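Local coordinates for AT5g51070/K3K7_27 (Arabidopsis thaliana, PDB 5GKM), which forms the N-terminal domain of ClpD, a Clp-protease-associated chaperone that probably binds and hydrolyses ATP, at residues R13-R16 with A17-S21; H37-L40 with G41-E45; Q116-P120 with E121-V125; M93-S96 with I97-R101. All blocks are in the same frame, centred on the assembly; numbering follows the deposited sequence.

All four contacts lie in the helical Clp N-terminal domain, and contact 1, on helix 12-27, touches each of the other three. Contact 2, on helix 35-45, is the closest to it, with centres about 8 Å apart. Arg-13 NH2 of contact 1 forms a salt bridge of 2.9 Å with Glu-45 OE1 of contact 2, while Arg-13 NH1 forms one of 3.1 Å with Glu-121 OE2 of contact 3. Toward contact 4, Ile-18 CG2 packs 3.5 Å from Phe-95 CZ. Contacts 2 and 3 meet through Leu-38 CD2 and Ile-123 CG2, 3.7 Å apart. Contacts 3 and 4, the starts of two successive helices, do not touch; their centres are about 16 Å apart.

Contact 1 of 4, residues R13-R16 with A17-S21; sequences RAIR and AIIFS
Arg-16 and Phe-20 lie side by side one turn apart on helix 12-27 of the all-helical Clp N-terminal domain, and they make a side-chain contact of its partly exposed flank. The alpha-helical i to i+4 pattern runs throughout: Ala-17 N bonds to Arg-13 O, and Phe-20 N reaches Arg-16 O at 2.9 Å.

On the packed side, Ala-14, Ala-17 and Ile-18 are buried. Alanine suits the first two places because a single methyl lets other helices come close: Ala-17 faces Leu-42 of helix 35-45, and Ala-14 meets Pro-120 and Ile-123 of helix 120-130. Ile-18 is branched and fills more room, yet its CG1 also presses on the helix itself, 3.2 Å from Ala-14 O.

The partly exposed side holds a looser pair and a close one. The looser is Ile-15 with Ile-19, whose side chains meet methyl to methyl at a slant, CG2 of Ile-15 lying 3.8 Å from CD1 of Ile-19. In the close pair, arginine serves beside the phenyl because its long aliphatic stem can cover a ring while the charge travels on; the guanidinium of Arg-16, its plane turned 42° from the Phe-20 ring, forms a salt bridge with Glu-12. With CG of Arg-16 anti to its own N (chi1 -177°), the stem is laid over one face of Phe-20, where Arg-16 CG stands 3.2 Å from Phe-20 CZ.

Contact 2 of 4, residues H37-L40 with G41-E45; sequences HLLL and GLIAE
The flat groups meeting between Leu-39 and Ile-43 are peptide units rather than aromatic rings. The carbonyl oxygen of Leu-39 receives Ile-43 N at 3.0 Å and is also flanked by a side chain, since Ile-43 CG1 comes to 3.3 Å from Leu-39 O. Leu-38 O is used alike: Leu-42 N bonds to it, and Leu-42 CG lies 3.5 Å from Leu-38 O. His-37 leaves the helix away from 41-45, and its imidazole ND1 accepts a hydrogen bond from Tyr-34 N; its side chain touches Leu-28, Lys-30 and Ala-25.

Side chain meets side chain where CG of Leu-39 approaches CD1 of Ile-43 at 3.8 Å. The leucine achieves this by setting CG anti to its N (chi1 174°), leaning its branch toward the next turn. This is the buried helix 35-45, a central element of the Clp N-terminal fold, and aliphatic residues suit it because neighbours lie on several sides. Leu-40 and Ile-43 pack on helix 59-71, Leu-38, Leu-39 and Leu-42 on helix 120-130. Gly-41 N makes the regular helical bond to His-37 O. One turn on, Ala-44 N donates to Leu-40 O at 2.9 Å, and the methyl of Ala-44 touches Phe-20 of helix 12-27.

Contact 3 of 4, residues Q116-P120 with E121-V125; sequences QYIAP and EHIAV
The backbone N-H of Ala-119 is received by ND1 of His-122 at 2.9 Å and nearly straight (171°). The donor lies at the edge of the imidazole, only 2° out of its plane. Use of ND1 as an acceptor is consistent with a neutral ring whose proton is on NE2. With CG of His-122 beside its own N, the ring is carried back to the preceding chain. In return, Ala-119 O takes Ile-123 N at 3.3 Å and, weakly, His-122 N. Ala-124 N then bonds to Pro-120 O at 2.8 Å.

Proline suits the first position of the helix because N-H groups there have no carbonyl of a preceding turn to bond, and its fixed phi is already helical. Glu-121 is bent at chi2 (80°), bringing OE1 alongside, 3.4 Å from Ala-119 CB and 3.5 Å from Pro-120 CD; OE2 forms salt bridges with Arg-156 and Arg-13. A carboxylate this near the amino end would probably also interact favourably with the helix dipole.

Looser packing surrounds this. Ile-118 CG2 lies 4.0 Å from His-122 CB and also reaches CG1 of Ile-123. The exposed Tyr-117 crosses the histidine at about a right angle, its CE1 4.0 Å from His-122 CE1. The whole is a helix N-terminus with Ala-119 as N-cap; because alanine has no polar side chain, the N3-to-N-cap bond of His-122 supplies just one half of a capping box.

Contact 4 of 4, residues M93-S96 with I97-R101; sequences MPFS and ISTKR
Ser-96 is the N-cap of helix 97-112, and its carbonyl opens the first turn by accepting Lys-100 N at 2.9 Å (162°). Serine suits such a place because its short side chain can turn back toward a helix start. Here OG, set between the backbone N and the carbonyl carbon (chi1 74°), meets another hydroxyl and, weakly, Val-33 O. It comes 2.8 Å from Ser-98 OG, a hydrogen bond in which either could donate, though Ser-98 has two conformers and the link is therefore doubtful. The hydroxyl of Thr-99 has its firm partner elsewhere, in Val-33 O, and Ile-97 N is bonded to Glu-81.

Phe-95 and Lys-100 occupy the N' and N4 positions, those of a hydrophobic staple, but here the second member is a lysine whose aliphatic stem packs on the phenylalanine. Lys-100 CG lies 4.1 Å from Phe-95 CB, and further out CE lies 3.4 Å from Phe-95 O. A final bend (chi4 -65°) carries the ammonium to a water that accepts from Lys-100 NZ at 2.8 Å and from Phe-95 N at 3.0 Å, so that one water bridges loop and helix. Threonine serves both sides of its position: while OG1 takes the polar contact, the methyl Thr-99 CG2 packs 3.9 Å from Phe-95 CD1. The phenyl packs on Ile-18 and Gln-22 of helix 12-27 and meets Phe-103 edge-to-face.

Contact 1 of 4, residues R13-R16 with A17-S21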
loop_
_atom_site.group_PDB
_atom_site.type_symbol
_atom_site.label_atom_id
_atom_site.label_comp_id
_atom_site.label_asym_id
_atom_site.label_seq_id
_atom_site.Cartn_x
_atom_site.Cartn_y
_atom_site.Cartn_z
ATOM N N ARG A 13 9.901 -3.567 -8.017
ATOM C CA ARG A 13 9.570 -3.416 -6.644
ATOM C C ARG A 13 8.106 -3.052 -6.488
ATOM O O ARG A 13 7.500 -3.498 -5.579
ATOM C CB ARG A 13 10.375 -2.348 -5.918
ATOM C CG ARG A 13 11.864 -2.580 -5.887
ATOM C CD ARG A 13 12.599 -1.555 -5.034
ATOM N NE ARG A 13 11.967 -1.455 -3.751
ATOM C CZ ARG A 13 11.764 -0.330 -3.115
ATOM N NH1 ARG A 13 12.196 0.798 -3.622
ATOM N NH2 ARG A 13 11.092 -0.349 -1.979
ATOM N N ALA A 14 7.624 -2.154 -7.316
ATOM C CA ALA A 14 6.254 -1.738 -7.140
ATOM C C ALA A 14 5.278 -2.895 -7.394
ATOM O O ALA A 14 4.308 -3.026 -6.742
ATOM C CB ALA A 14 5.937 -0.575 -8.047
ATOM N N ILE A 15 5.589 -3.639 -8.427
ATOM C CA ILE A 15 4.769 -4.767 -8.802
ATOM C C ILE A 15 4.789 -5.810 -7.689
ATOM O O ILE A 15 3.801 -6.359 -7.399
ATOM C CB ILE A 15 5.236 -5.402 -10.128
ATOM C CG1 ILE A 15 5.102 -4.426 -11.278
ATOM C CG2 ILE A 15 4.517 -6.709 -10.406
ATOM C CD1 ILE A 15 3.713 -4.252 -11.676
ATOM N N ARG A 16 5.942 -6.015 -7.086
ATOM C CA ARG A 16 6.035 -6.962 -6.018
ATOM C C ARG A 16 5.189 -6.535 -4.821
ATOM O O ARG A 16 4.508 -7.307 -4.247
ATOM C CB ARG A 16 7.487 -7.194 -5.639
ATOM C CG ARG A 16 7.749 -8.224 -4.585
ATOM C CD ARG A 16 9.249 -8.278 -4.314
ATOM N NE ARG A 16 10.001 -8.613 -5.490
ATOM C CZ ARG A 16 10.974 -7.871 -5.956
ATOM N NH1 ARG A 16 11.275 -6.712 -5.371
ATOM N NH2 ARG A 16 11.613 -8.275 -7.013
ATOM N N ALA A 17 5.230 -5.263 -4.497
ATOM C CA ALA A 17 4.423 -4.775 -3.411
ATOM C C ALA A 17 2.933 -4.975 -3.671
ATOM O O ALA A 17 2.176 -5.234 -2.803
ATOM C CB ALA A 17 4.700 -3.281 -3.161
ATOM N N ILE A 18 2.570 -4.752 -4.909
ATOM C CA ILE A 18 1.177 -4.963 -5.299
ATOM C C ILE A 18 0.721 -6.439 -5.187
ATOM O O ILE A 18 -0.282 -6.731 -4.637
ATOM C CB ILE A 18 0.909 -4.404 -6.703
ATOM C CG1 ILE A 18 1.071 -2.907 -6.658
ATOM C CG2 ILE A 18 -0.469 -4.779 -7.194
ATOM C CD1 ILE A 18 1.057 -2.274 -8.003
ATOM N N ILE A 19 1.561 -7.319 -5.682
ATOM C CA ILE A 19 1.297 -8.743 -5.519
ATOM C C ILE A 19 1.247 -9.123 -4.030
ATOM O O ILE A 19 0.439 -9.905 -3.618
ATOM C CB ILE A 19 2.367 -9.556 -6.264
ATOM C CG1 ILE A 19 2.166 -9.388 -7.755
ATOM C CG2 ILE A 19 2.321 -11.012 -5.888
ATOM C CD1 ILE A 19 3.333 -9.798 -8.602
ATOM N N PHE A 20 2.155 -8.577 -3.244
ATOM C CA PHE A 20 2.166 -8.879 -1.828
ATOM C C PHE A 20 0.897 -8.364 -1.214
ATOM O O PHE A 20 0.462 -8.886 -0.289
ATOM C CB PHE A 20 3.386 -8.348 -1.071
ATOM C CG PHE A 20 4.685 -8.983 -1.458
ATOM C CD1 PHE A 20 4.727 -10.149 -2.153
ATOM C CD2 PHE A 20 5.866 -8.426 -1.070
ATOM C CE1 PHE A 20 5.933 -10.715 -2.508
ATOM C CE2 PHE A 20 7.072 -8.993 -1.386
ATOM C CZ PHE A 20 7.111 -10.136 -2.125
ATOM N N SER A 21 0.416 -7.244 -1.746
ATOM C CA SER A 21 -0.906 -6.740 -1.114
ATOM C C SER A 21 -2.175 -7.717 -1.199
ATOM O O SER A 21 -2.897 -7.882 -0.320
ATOM C CB SER A 21 -1.276 -5.349 -1.655
ATOM O OG SER A 21 -1.799 -5.370 -2.990
#

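Contact 2 of 4, residues H37-L40 with G41-E45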
loop_
_atom_site.group_PDB
_atom_site.type_symbol
_atom_site.label_atom_id
_atom_site.label_comp_id
_atom_site.label_asym_id
_atom_site.label_seq_id
_atom_site.Cartn_x
_atom_site.Cartn_y
_atom_site.Cartn_z
ATOM N N HIS A 37 -4.398 -3.137 3.134
ATOM C CA HIS A 37 -3.692 -4.246 2.566
ATOM C C HIS A 37 -2.539 -3.843 1.688
ATOM O O HIS A 37 -1.536 -4.468 1.648
ATOM C CB HIS A 37 -4.632 -5.215 1.870
ATOM C CG HIS A 37 -5.850 -5.525 2.674
ATOM N ND1 HIS A 37 -7.099 -5.322 2.225
ATOM C CD2 HIS A 37 -5.970 -6.022 3.955
ATOM C CE1 HIS A 37 -7.961 -5.666 3.174
ATOM N NE2 HIS A 37 -7.268 -6.107 4.230
ATOM N N LEU A 38 -2.765 -2.782 0.941
ATOM C CA LEU A 38 -1.696 -2.209 0.152
ATOM C C LEU A 38 -0.548 -1.734 1.074
ATOM O O LEU A 38 0.575 -1.884 0.764
ATOM C CB LEU A 38 -2.232 -1.048 -0.677
ATOM C CG LEU A 38 -1.182 -0.387 -1.550
ATOM C CD1 LEU A 38 -0.509 -1.360 -2.521
ATOM C CD2 LEU A 38 -1.791 0.783 -2.286
ATOM N N LEU A 39 -0.927 -1.193 2.203
ATOM C CA LEU A 39 0.081 -0.770 3.147
ATOM C C LEU A 39 0.903 -1.965 3.588
ATOM O O LEU A 39 2.072 -1.887 3.641
ATOM C CB LEU A 39 -0.557 -0.076 4.355
ATOM C CG LEU A 39 0.390 0.296 5.481
ATOM C CD1 LEU A 39 1.455 1.286 5.041
ATOM C CD2 LEU A 39 -0.419 0.864 6.624
ATOM N N LEU A 40 0.229 -3.070 3.841
ATOM C CA LEU A 40 0.941 -4.273 4.202
ATOM C C LEU A 40 1.897 -4.755 3.101
ATOM O O LEU A 40 2.968 -5.114 3.368
ATOM C CB LEU A 40 -0.002 -5.399 4.608
ATOM C CG LEU A 40 -0.851 -5.183 5.851
ATOM C CD1 LEU A 40 -1.756 -6.377 6.133
ATOM C CD2 LEU A 40 0.011 -4.935 7.071
ATOM N N GLY A 41 1.451 -4.701 1.860
ATOM C CA GLY A 41 2.303 -5.090 0.778
ATOM C C GLY A 41 3.554 -4.245 0.629
ATOM O O GLY A 41 4.582 -4.721 0.340
ATOM N N LEU A 42 3.382 -2.951 0.820
ATOM C CA LEU A 42 4.517 -2.055 0.783
ATOM C C LEU A 42 5.497 -2.299 1.894
ATOM O O LEU A 42 6.647 -2.253 1.686
ATOM C CB LEU A 42 4.067 -0.590 0.845
ATOM C CG LEU A 42 3.302 -0.071 -0.382
ATOM C CD1 LEU A 42 2.594 1.219 -0.025
ATOM C CD2 LEU A 42 4.151 0.124 -1.614
ATOM N N ILE A 43 4.976 -2.533 3.072
ATOM C CA ILE A 43 5.817 -2.889 4.208
ATOM C C ILE A 43 6.550 -4.208 3.985
ATOM O O ILE A 43 7.708 -4.292 4.216
ATOM C CB ILE A 43 5.025 -2.918 5.542
ATOM C CG1 ILE A 43 4.520 -1.509 5.873
ATOM C CG2 ILE A 43 5.871 -3.444 6.685
ATOM C CD1 ILE A 43 3.473 -1.462 6.924
ATOM N N ALA A 44 5.834 -5.176 3.465
ATOM C CA ALA A 44 6.459 -6.447 3.209
ATOM C C ALA A 44 7.586 -6.365 2.168
ATOM O O ALA A 44 8.520 -7.104 2.198
ATOM C CB ALA A 44 5.428 -7.476 2.801
ATOM N N GLU A 45 7.395 -5.545 1.169
ATOM C CA GLU A 45 8.354 -5.416 0.108
ATOM C C GLU A 45 9.646 -4.682 0.496
ATOM O O GLU A 45 10.687 -4.987 -0.005
ATOM C CB GLU A 45 7.689 -4.817 -1.132
ATOM C CG GLU A 45 8.519 -4.805 -2.400
ATOM C CD GLU A 45 9.585 -3.737 -2.404
ATOM O OE1 GLU A 45 9.403 -2.709 -1.782
ATOM O OE2 GLU A 45 10.554 -3.975 -3.083
#

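Contact 3 of 4, residues Q116-P120 with E121-V125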
loop_
_atom_site.group_PDB
_atom_site.type_symbol
_atom_site.label_atom_id
_atom_site.label_comp_id
_atom_site.label_asym_id
_atom_site.label_seq_id
_atom_site.Cartn_x
_atom_site.Cartn_y
_atom_site.Cartn_z
ATOM N N GLN A 116 10.231 8.388 -14.996
ATOM C CA GLN A 116 9.966 7.446 -16.011
ATOM C C GLN A 116 9.240 6.210 -15.485
ATOM O O GLN A 116 8.849 5.393 -16.225
ATOM C CB GLN A 116 11.264 7.031 -16.696
ATOM C CG GLN A 116 11.941 8.169 -17.446
ATOM C CD GLN A 116 11.071 8.757 -18.525
ATOM O OE1 GLN A 116 10.322 8.058 -19.181
ATOM N NE2 GLN A 116 11.192 10.046 -18.737
ATOM N N TYR A 117 9.115 6.114 -14.189
ATOM C CA TYR A 117 8.647 4.907 -13.550
ATOM C C TYR A 117 7.747 5.224 -12.377
ATOM O O TYR A 117 7.794 6.271 -11.891
ATOM C CB TYR A 117 9.807 4.062 -13.038
ATOM C CG TYR A 117 10.799 4.778 -12.126
ATOM C CD1 TYR A 117 10.527 4.962 -10.813
ATOM C CD2 TYR A 117 12.013 5.264 -12.602
ATOM C CE1 TYR A 117 11.371 5.600 -9.974
ATOM C CE2 TYR A 117 12.892 5.875 -11.770
ATOM C CZ TYR A 117 12.568 6.066 -10.457
ATOM O OH TYR A 117 13.452 6.704 -9.636
ATOM N N ILE A 118 6.954 4.257 -11.955
ATOM C CA ILE A 118 6.175 4.363 -10.736
ATOM C C ILE A 118 6.786 3.354 -9.775
ATOM O O ILE A 118 6.769 2.196 -10.013
ATOM C CB ILE A 118 4.683 3.997 -10.918
ATOM C CG1 ILE A 118 3.932 5.010 -11.751
ATOM C CG2 ILE A 118 3.975 3.974 -9.593
ATOM C CD1 ILE A 118 4.018 4.807 -13.219
ATOM N N ALA A 119 7.376 3.872 -8.731
ATOM C CA ALA A 119 8.003 3.099 -7.704
ATOM C C ALA A 119 7.098 2.927 -6.497
ATOM O O ALA A 119 6.142 3.533 -6.364
ATOM C CB ALA A 119 9.332 3.706 -7.295
ATOM N N PRO A 120 7.530 2.064 -5.582
ATOM C CA PRO A 120 6.742 1.898 -4.357
ATOM C C PRO A 120 6.567 3.235 -3.592
ATOM O O PRO A 120 5.609 3.449 -2.939
ATOM C CB PRO A 120 7.601 0.929 -3.525
ATOM C CG PRO A 120 8.294 0.124 -4.515
ATOM C CD PRO A 120 8.644 1.102 -5.598
ATOM N N GLU A 121 7.576 4.071 -3.716
ATOM C CA GLU A 121 7.557 5.338 -3.038
ATOM C C GLU A 121 6.441 6.248 -3.567
ATOM O O GLU A 121 5.857 6.940 -2.847
ATOM C CB GLU A 121 8.913 5.987 -3.105
ATOM C CG GLU A 121 9.902 5.246 -2.260
ATOM C CD GLU A 121 10.484 3.989 -2.896
ATOM O OE1 GLU A 121 10.417 3.747 -4.058
ATOM O OE2 GLU A 121 11.061 3.291 -2.140
ATOM N N HIS A 122 6.205 6.207 -4.868
ATOM C CA HIS A 122 5.100 6.918 -5.442
ATOM C C HIS A 122 3.779 6.385 -4.951
ATOM O O HIS A 122 2.871 7.109 -4.756
ATOM C CB HIS A 122 5.076 6.813 -6.951
ATOM C CG HIS A 122 6.262 7.444 -7.639
ATOM N ND1 HIS A 122 7.167 6.755 -8.325
ATOM C CD2 HIS A 122 6.645 8.748 -7.713
ATOM C CE1 HIS A 122 8.065 7.585 -8.813
ATOM N NE2 HIS A 122 7.751 8.796 -8.429
ATOM N N ILE A 123 3.689 5.069 -4.841
ATOM C CA ILE A 123 2.503 4.439 -4.290
ATOM C C ILE A 123 2.276 4.845 -2.842
ATOM O O ILE A 123 1.207 5.075 -2.451
ATOM C CB ILE A 123 2.500 2.884 -4.409
ATOM C CG1 ILE A 123 2.648 2.490 -5.882
ATOM C CG2 ILE A 123 1.257 2.306 -3.736
ATOM C CD1 ILE A 123 2.898 1.019 -6.140
ATOM N N ALA A 124 3.349 4.904 -2.083
ATOM C CA ALA A 124 3.209 5.356 -0.709
ATOM C C ALA A 124 2.707 6.801 -0.602
ATOM O O ALA A 124 1.908 7.085 0.194
ATOM C CB ALA A 124 4.522 5.203 0.053
ATOM N N VAL A 125 3.220 7.657 -1.461
ATOM C CA VAL A 125 2.778 9.037 -1.416
ATOM C C VAL A 125 1.295 9.074 -1.724
ATOM O O VAL A 125 0.588 9.767 -1.115
ATOM C CB VAL A 125 3.542 9.961 -2.386
ATOM C CG1 VAL A 125 2.996 11.384 -2.312
ATOM C CG2 VAL A 125 5.001 9.965 -1.987
#

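Contact 4 of 4, residues M93-S96 with I97-R101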
loop_
_atom_site.group_PDB
_atom_site.type_symbol
_atom_site.label_atom_id
_atom_site.label_comp_id
_atom_site.label_asym_id
_atom_site.label_seq_id
_atom_site.Cartn_x
_atom_site.Cartn_y
_atom_site.Cartn_z
ATOM N N MET A 93 -6.841 -11.652 -7.272
ATOM C CA MET A 93 -7.695 -10.759 -6.338
ATOM C C MET A 93 -7.723 -9.151 -6.749
ATOM O O MET A 93 -6.860 -8.697 -7.317
ATOM C CB MET A 93 -7.053 -10.713 -4.975
ATOM C CG MET A 93 -8.007 -10.117 -3.935
ATOM S SD MET A 93 -7.240 -9.961 -2.317
ATOM C CE MET A 93 -7.150 -11.693 -1.997
ATOM N N PRO A 94 -9.001 -8.780 -6.895
ATOM C CA PRO A 94 -9.269 -7.442 -7.356
ATOM C C PRO A 94 -8.914 -6.415 -6.309
ATOM O O PRO A 94 -8.772 -6.708 -5.185
ATOM C CB PRO A 94 -10.780 -7.436 -7.592
ATOM C CG PRO A 94 -11.300 -8.427 -6.625
ATOM C CD PRO A 94 -10.268 -9.495 -6.620
ATOM N N PHE A 95 -8.801 -5.192 -6.800
ATOM C CA PHE A 95 -8.464 -4.038 -5.991
ATOM C C PHE A 95 -9.681 -3.165 -5.771
ATOM O O PHE A 95 -10.450 -2.992 -6.638
ATOM C CB PHE A 95 -7.380 -3.218 -6.676
ATOM C CG PHE A 95 -6.138 -4.012 -6.937
ATOM C CD1 PHE A 95 -5.296 -4.268 -5.939
ATOM C CD2 PHE A 95 -5.857 -4.510 -8.162
ATOM C CE1 PHE A 95 -4.205 -5.013 -6.132
ATOM C CE2 PHE A 95 -4.734 -5.247 -8.376
ATOM C CZ PHE A 95 -3.916 -5.513 -7.350
ATOM N N SER A 96 -9.796 -2.611 -4.584
ATOM C CA SER A 96 -10.912 -1.758 -4.269
ATOM C C SER A 96 -10.838 -0.418 -4.992
ATOM O O SER A 96 -9.865 -0.071 -5.488
ATOM C CB SER A 96 -10.998 -1.520 -2.788
ATOM O OG SER A 96 -10.038 -0.667 -2.359
ATOM N N ILE A 97 -11.960 0.301 -5.017
ATOM C CA ILE A 97 -11.982 1.597 -5.641
ATOM C C ILE A 97 -10.960 2.459 -4.948
ATOM O O ILE A 97 -10.251 3.127 -5.579
ATOM C CB ILE A 97 -13.363 2.227 -5.448
ATOM C CG1 ILE A 97 -14.330 1.512 -6.357
ATOM C CG2 ILE A 97 -13.381 3.709 -5.766
ATOM C CD1 ILE A 97 -15.778 1.687 -5.932
ATOM N N SER A 98 -10.958 2.406 -3.636
ATOM C CA SER A 98 -9.840 3.292 -2.927
ATOM C C SER A 98 -8.322 2.945 -3.379
ATOM O O SER A 98 -7.541 3.776 -3.573
ATOM C CB SER A 98 -10.042 3.138 -1.413
ATOM O OG SER A 98 -10.100 1.760 -1.001
ATOM N N THR A 99 -8.104 1.638 -3.459
ATOM C CA THR A 99 -6.837 1.177 -3.864
ATOM C C THR A 99 -6.554 1.642 -5.294
ATOM O O THR A 99 -5.497 2.023 -5.563
ATOM C CB THR A 99 -6.715 -0.366 -3.719
ATOM O OG1 THR A 99 -6.962 -0.695 -2.380
ATOM C CG2 THR A 99 -5.329 -0.824 -4.136
ATOM N N LYS A 100 -7.530 1.548 -6.170
ATOM C CA LYS A 100 -7.312 1.985 -7.519
ATOM C C LYS A 100 -7.016 3.493 -7.587
ATOM O O LYS A 100 -6.306 3.955 -8.422
ATOM C CB LYS A 100 -8.497 1.631 -8.416
ATOM C CG LYS A 100 -8.655 0.132 -8.649
ATOM C CD LYS A 100 -9.900 -0.145 -9.496
ATOM C CE LYS A 100 -10.215 -1.593 -9.771
ATOM N NZ LYS A 100 -9.160 -2.231 -10.592
ATOM N N ARG A 101 -7.658 4.212 -6.720
ATOM C CA ARG A 101 -7.456 5.631 -6.642
ATOM C C ARG A 101 -6.009 5.896 -6.259
ATOM O O ARG A 101 -5.390 6.733 -6.793
ATOM C CB ARG A 101 -8.410 6.241 -5.648
ATOM C CG ARG A 101 -8.229 7.711 -5.467
ATOM C CD ARG A 101 -9.384 8.396 -4.763
ATOM N NE ARG A 101 -8.945 9.727 -4.310
ATOM C CZ ARG A 101 -9.541 10.501 -3.410
ATOM N NH1 ARG A 101 -10.665 10.153 -2.842
ATOM N NH2 ARG A 101 -9.002 11.650 -3.070
HETATM O O HOH W 1 -9.267 -4.858 -9.726
#